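Local coordinates for protein AvmM (Streptomyces sp. NBRC 109436, PDB 7FE6) that catalyses macrocyclization through dehydration and Michael-type addition in the biosynthesis of alchivemycin A, at residues A[47-52]-A[128-133]; A[22-27]-A[159-164]. One frame throughout, in Å; residues are numbered along the deposited sequence.

Contact 1: A[47-52]-A[128-133]; sequences YTNRGR and VPLPEV. With ZHU (Alchivemycin A), chain I.
N49 meets the 128-133 loop through CB and the ND2 branch of its amide. Its CB packs against the L130 side chain, 3.7 Å from L130 CD2, and lies 3.4 Å from P131 O. CG stands anti to the backbone N (chi1 -168°) and carries the amide along the loop backbone. At the tip the two branches divide the work: ND2 donates to L130 O over 3.0 Å in a nearly straight bond, with that oxygen close to the N49 amide plane, and also to the carbonyl of Y53, while OD1 turns back to accept from G51 N, closing an Asx turn. The backbone adds a further bond, V133 N to N49 O at 2.7 Å. Deeper in, L130 CD2 reaches the edge of the Y47 ring, 3.8 Å from Y47 CD2; the hydroxyl of Y47 is hydrogen-bonded to T58. At the outer end E132 OE2 sits over the centre of one face of the R52 guanidinium, 3.2 Å from R52 CZ, carboxylate and guanidinium planes almost perpendicular (87°), a salt bridge by charge alone. No N-H points at the oxygen, and R13 of the second subunit pairs with the same carboxylate. V133 O and the R50 guanidinium border the bound alchivemycin A. With both amide branches engaged, N49 is probably fixed in rotation, and its bond to L130 O and that from V133 N hold the loop supplying V133 to the ligand pocket.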
# COMPACT_ATOMS: atom_id res chain seq x y z
N TYR A 47 -3.42 -11.52 -2.71
CA TYR A 47 -4.84 -11.21 -2.70
C TYR A 47 -5.47 -11.79 -1.44
O TYR A 47 -5.10 -12.89 -1.01
CB TYR A 47 -5.53 -11.69 -3.98
CG TYR A 47 -5.44 -13.17 -4.32
CD1 TYR A 47 -4.35 -13.68 -5.05
CD2 TYR A 47 -6.48 -14.05 -3.99
CE1 TYR A 47 -4.27 -15.03 -5.40
CE2 TYR A 47 -6.42 -15.41 -4.33
CZ TYR A 47 -5.30 -15.89 -5.04
OH TYR A 47 -5.23 -17.22 -5.37
N THR A 48 -6.39 -11.03 -0.84
CA THR A 48 -6.94 -11.32 0.48
C THR A 48 -8.46 -11.29 0.43
O THR A 48 -9.04 -10.40 -0.19
CB THR A 48 -6.47 -10.30 1.53
OG1 THR A 48 -5.04 -10.30 1.62
CG2 THR A 48 -7.09 -10.60 2.91
N ASN A 49 -9.09 -12.28 1.06
CA ASN A 49 -10.55 -12.30 1.13
C ASN A 49 -10.98 -11.41 2.28
O ASN A 49 -10.94 -11.81 3.45
CB ASN A 49 -11.09 -13.72 1.28
CG ASN A 49 -12.60 -13.79 1.06
OD1 ASN A 49 -13.28 -12.77 1.06
ND2 ASN A 49 -13.12 -15.00 0.85
N ARG A 50 -11.36 -10.17 1.95
CA ARG A 50 -11.92 -9.23 2.90
C ARG A 50 -13.42 -9.40 3.08
O ARG A 50 -14.01 -8.71 3.90
CB ARG A 50 -11.63 -7.81 2.43
CG ARG A 50 -10.17 -7.51 2.25
CD ARG A 50 -9.50 -7.29 3.60
NE ARG A 50 -8.16 -6.74 3.49
CZ ARG A 50 -7.19 -6.98 4.37
NH1 ARG A 50 -7.42 -7.76 5.42
NH2 ARG A 50 -5.99 -6.45 4.18
N GLY A 51 -14.05 -10.31 2.34
CA GLY A 51 -15.45 -10.62 2.48
C GLY A 51 -15.66 -11.84 3.35
O GLY A 51 -14.77 -12.28 4.08
N ARG A 52 -16.86 -12.41 3.25
CA ARG A 52 -17.19 -13.59 4.03
C ARG A 52 -17.48 -14.84 3.20
O ARG A 52 -17.53 -15.93 3.77
CB ARG A 52 -18.38 -13.32 4.96
CG ARG A 52 -18.09 -12.23 5.99
CD ARG A 52 -18.91 -12.41 7.26
NE ARG A 52 -18.11 -12.17 8.46
CZ ARG A 52 -17.88 -13.08 9.41
NH1 ARG A 52 -17.13 -12.76 10.46
NH2 ARG A 52 -18.45 -14.29 9.34
N VAL A 128 -6.96 -23.87 -5.00
CA VAL A 128 -6.56 -22.90 -3.99
C VAL A 128 -7.82 -22.22 -3.47
O VAL A 128 -8.13 -21.09 -3.87
CB VAL A 128 -5.57 -21.87 -4.57
CG1 VAL A 128 -5.04 -20.96 -3.47
CG2 VAL A 128 -4.42 -22.56 -5.24
N PRO A 129 -8.57 -22.86 -2.56
CA PRO A 129 -9.75 -22.19 -1.99
C PRO A 129 -9.30 -20.98 -1.19
O PRO A 129 -8.19 -20.96 -0.68
CB PRO A 129 -10.39 -23.26 -1.10
CG PRO A 129 -9.70 -24.53 -1.44
CD PRO A 129 -8.35 -24.18 -1.95
N LEU A 130 -10.16 -19.96 -1.10
CA LEU A 130 -9.81 -18.71 -0.41
C LEU A 130 -10.81 -18.36 0.69
O LEU A 130 -11.77 -17.60 0.46
CB LEU A 130 -9.67 -17.55 -1.40
CG LEU A 130 -9.07 -16.28 -0.77
CD1 LEU A 130 -7.58 -16.46 -0.43
CD2 LEU A 130 -9.29 -15.02 -1.62
N PRO A 131 -10.62 -18.86 1.90
CA PRO A 131 -11.54 -18.53 3.00
C PRO A 131 -11.38 -17.09 3.46
O PRO A 131 -10.37 -16.43 3.17
CB PRO A 131 -11.16 -19.52 4.11
CG PRO A 131 -10.25 -20.54 3.45
CD PRO A 131 -9.58 -19.81 2.33
N GLU A 132 -12.36 -16.63 4.23
CA GLU A 132 -12.37 -15.24 4.68
C GLU A 132 -11.10 -14.98 5.48
O GLU A 132 -10.60 -15.87 6.17
CB GLU A 132 -13.61 -14.93 5.53
CG GLU A 132 -13.66 -15.52 6.94
CD GLU A 132 -14.86 -15.02 7.79
OE1 GLU A 132 -15.32 -15.78 8.66
OE2 GLU A 132 -15.34 -13.87 7.61
N VAL A 133 -10.53 -13.79 5.27
CA VAL A 133 -9.36 -13.32 6.01
C VAL A 133 -8.10 -13.99 5.47
O VAL A 133 -6.98 -13.54 5.75
CB VAL A 133 -9.56 -13.53 7.53
CG1 VAL A 133 -8.37 -13.07 8.34
CG2 VAL A 133 -10.81 -12.78 8.02
C1 ZHU I . -4.03 -9.57 6.15
C11 ZHU I . -0.99 -15.42 10.78
C12 ZHU I . -0.50 -14.03 10.38
C14 ZHU I . -1.30 -13.66 12.72
C15 ZHU I . -1.99 -13.03 13.68
C17 ZHU I . -1.94 -12.99 16.18
C19 ZHU I . -4.24 -12.58 16.85
C2 ZHU I . -3.75 -11.02 6.47
C21 ZHU I . -6.59 -11.95 16.32
C22 ZHU I . -6.84 -13.38 15.85
C24 ZHU I . -4.40 -14.00 16.29
C25 ZHU I . -3.81 -14.10 14.86
C27 ZHU I . -4.34 -15.70 12.79
C28 ZHU I . -6.25 -15.79 16.19
C29 ZHU I . -7.54 -11.01 15.60
C31 ZHU I . -6.05 -11.07 7.09
C35 ZHU I . -1.85 -18.20 8.27
C38 ZHU I . -5.14 -16.94 10.72
C5 ZHU I . -4.66 -13.76 8.69
C7 ZHU I . -4.24 -16.15 8.26
C9 ZHU I . -2.01 -16.98 9.16
N33 ZHU I . -4.87 -15.52 10.50
O32 ZHU I . -4.06 -13.90 6.37
O34 ZHU I . -2.09 -15.51 7.23
O36 ZHU I . -3.59 -16.45 14.88
O40 ZHU I . -4.88 -18.21 12.96
O41 ZHU I . -4.10 -13.52 11.65

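Contact 2: A[22-27]-A[159-164]; sequences DNIVAD and PGMLDA
I24 points from strand 24-27 into the interior and meets M161 with both branches and P159 with CG2. This CG2 methyl does most of the touching, lying 3.6 Å from M161 CE and 3.9 Å from P159 CB. The CG1 branch runs beside the thioether sulfur, with M161 SD 4.0 Å from I24 CG1. M161 reaches back along its own strand because its CG lies between the backbone N and the carbonyl carbon (chi1 43°) and the chain then bends twice, bringing the methyl onto I24. Two residues further along the strand, A26 CB faces the proline ring, 4.1 Å from P159 CG. No hydrogen bond joins the two segments; the side chains meet through apolar contacts, and P159 CG also lies near the backbone oxygen of I24. The second shell sets these groups in place. Through the backbone, I24 is hydrogen-bonded to R181 and P159 to G180, so strand 178-189 ties to both partners, while V25 is likewise hydrogen-bonded to T48 of strand 40-49. Y55 packs on both I24 and M161, N49 lies against I24, Y47 against P159, and T58 and V178 against M161. The short strand axes approach to 8.1 Å and run roughly antiparallel, with 150° between their directions. Inward-pointing apolar side chains thus join strands of two sheets where strand 178-189 bridges them, consistent with the core of a beta-sandwich.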
# COMPACT_ATOMS: atom_id res chain seq x y z
N ASP A 22 -15.50 -6.96 -5.14
CA ASP A 22 -14.56 -6.04 -4.47
C ASP A 22 -14.07 -6.52 -3.12
O ASP A 22 -13.11 -5.97 -2.60
CB ASP A 22 -15.21 -4.67 -4.26
CG ASP A 22 -15.31 -3.88 -5.54
OD1 ASP A 22 -14.36 -3.94 -6.36
OD2 ASP A 22 -16.35 -3.20 -5.73
N ASN A 23 -14.70 -7.53 -2.52
CA ASN A 23 -14.21 -8.02 -1.25
C ASN A 23 -12.89 -8.77 -1.40
O ASN A 23 -12.20 -8.98 -0.40
CB ASN A 23 -15.26 -8.93 -0.61
CG ASN A 23 -16.35 -8.16 0.12
OD1 ASN A 23 -16.13 -7.06 0.61
ND2 ASN A 23 -17.54 -8.76 0.20
N ILE A 24 -12.55 -9.19 -2.61
CA ILE A 24 -11.28 -9.86 -2.90
C ILE A 24 -10.35 -8.78 -3.43
O ILE A 24 -10.42 -8.41 -4.61
CB ILE A 24 -11.45 -11.00 -3.92
CG1 ILE A 24 -12.69 -11.84 -3.62
CG2 ILE A 24 -10.22 -11.89 -3.90
CD1 ILE A 24 -12.69 -12.50 -2.23
N VAL A 25 -9.48 -8.28 -2.56
CA VAL A 25 -8.61 -7.15 -2.86
C VAL A 25 -7.17 -7.65 -3.07
O VAL A 25 -6.85 -8.80 -2.79
CB VAL A 25 -8.68 -6.08 -1.74
CG1 VAL A 25 -10.15 -5.76 -1.44
CG2 VAL A 25 -7.98 -6.58 -0.47
N ALA A 26 -6.29 -6.77 -3.53
CA ALA A 26 -4.88 -7.13 -3.71
C ALA A 26 -3.95 -6.01 -3.24
O ALA A 26 -4.27 -4.82 -3.37
CB ALA A 26 -4.59 -7.47 -5.17
N ASP A 27 -2.77 -6.39 -2.75
CA ASP A 27 -1.78 -5.44 -2.29
C ASP A 27 -0.40 -5.73 -2.89
O ASP A 27 -0.04 -6.90 -3.11
CB ASP A 27 -1.67 -5.42 -0.77
CG ASP A 27 -2.97 -5.02 -0.12
OD1 ASP A 27 -3.46 -3.92 -0.42
OD2 ASP A 27 -3.49 -5.78 0.72
N PRO A 159 -7.25 -10.24 -9.10
CA PRO A 159 -7.56 -11.55 -8.53
C PRO A 159 -8.68 -12.24 -9.32
O PRO A 159 -9.71 -11.63 -9.61
CB PRO A 159 -7.99 -11.23 -7.09
CG PRO A 159 -7.45 -9.84 -6.84
CD PRO A 159 -7.53 -9.15 -8.15
N GLY A 160 -8.44 -13.49 -9.69
CA GLY A 160 -9.44 -14.31 -10.37
C GLY A 160 -9.96 -15.42 -9.47
O GLY A 160 -9.20 -16.09 -8.76
N MET A 161 -11.28 -15.60 -9.48
CA MET A 161 -11.88 -16.69 -8.75
C MET A 161 -12.93 -17.39 -9.60
O MET A 161 -13.51 -16.83 -10.53
CB MET A 161 -12.50 -16.24 -7.42
CG MET A 161 -13.30 -14.94 -7.47
SD MET A 161 -12.32 -13.44 -7.22
CE MET A 161 -10.77 -14.12 -6.69
N LEU A 162 -13.16 -18.65 -9.23
CA LEU A 162 -14.24 -19.47 -9.76
C LEU A 162 -15.37 -19.38 -8.75
O LEU A 162 -15.22 -19.82 -7.60
CB LEU A 162 -13.74 -20.90 -9.97
CG LEU A 162 -12.65 -21.05 -11.04
CD1 LEU A 162 -12.23 -22.49 -11.22
CD2 LEU A 162 -13.14 -20.51 -12.37
N ASP A 163 -16.48 -18.76 -9.16
CA ASP A 163 -17.65 -18.65 -8.30
C ASP A 163 -18.11 -20.00 -7.76
O ASP A 163 -18.23 -20.19 -6.54
CB ASP A 163 -18.79 -17.98 -9.09
CG ASP A 163 -20.02 -17.77 -8.25
OD1 ASP A 163 -19.97 -16.89 -7.35
OD2 ASP A 163 -21.02 -18.49 -8.47
N ALA A 164 -18.35 -20.96 -8.64
CA ALA A 164 -18.85 -22.25 -8.22
C ALA A 164 -17.83 -23.34 -8.55
O ALA A 164 -17.11 -23.23 -9.55
CB ALA A 164 -20.18 -22.59 -8.92

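Overall arrangement
The centres of contacts 1 and 2 lie about 8 Å apart. Both reach one antiparallel sheet through their first segments, where strands 24-29 and 40-49 are neighbours and are joined by probable hydrogen bonds from T48 N to V25 O and from R50 N to N23 O. The segments of contact 1 fall between those of contact 2 in sequence: 22-27, 47-52, 128-133, then 159-164. Contact 2 links this sheet to the one containing strand 153-162, whereas contact 1 fastens the loop leading into strand 135-144 at the end of strand 40-49. The interior packing between sheets is thereby continuous with the rim that carries pocket residues R50 and V133.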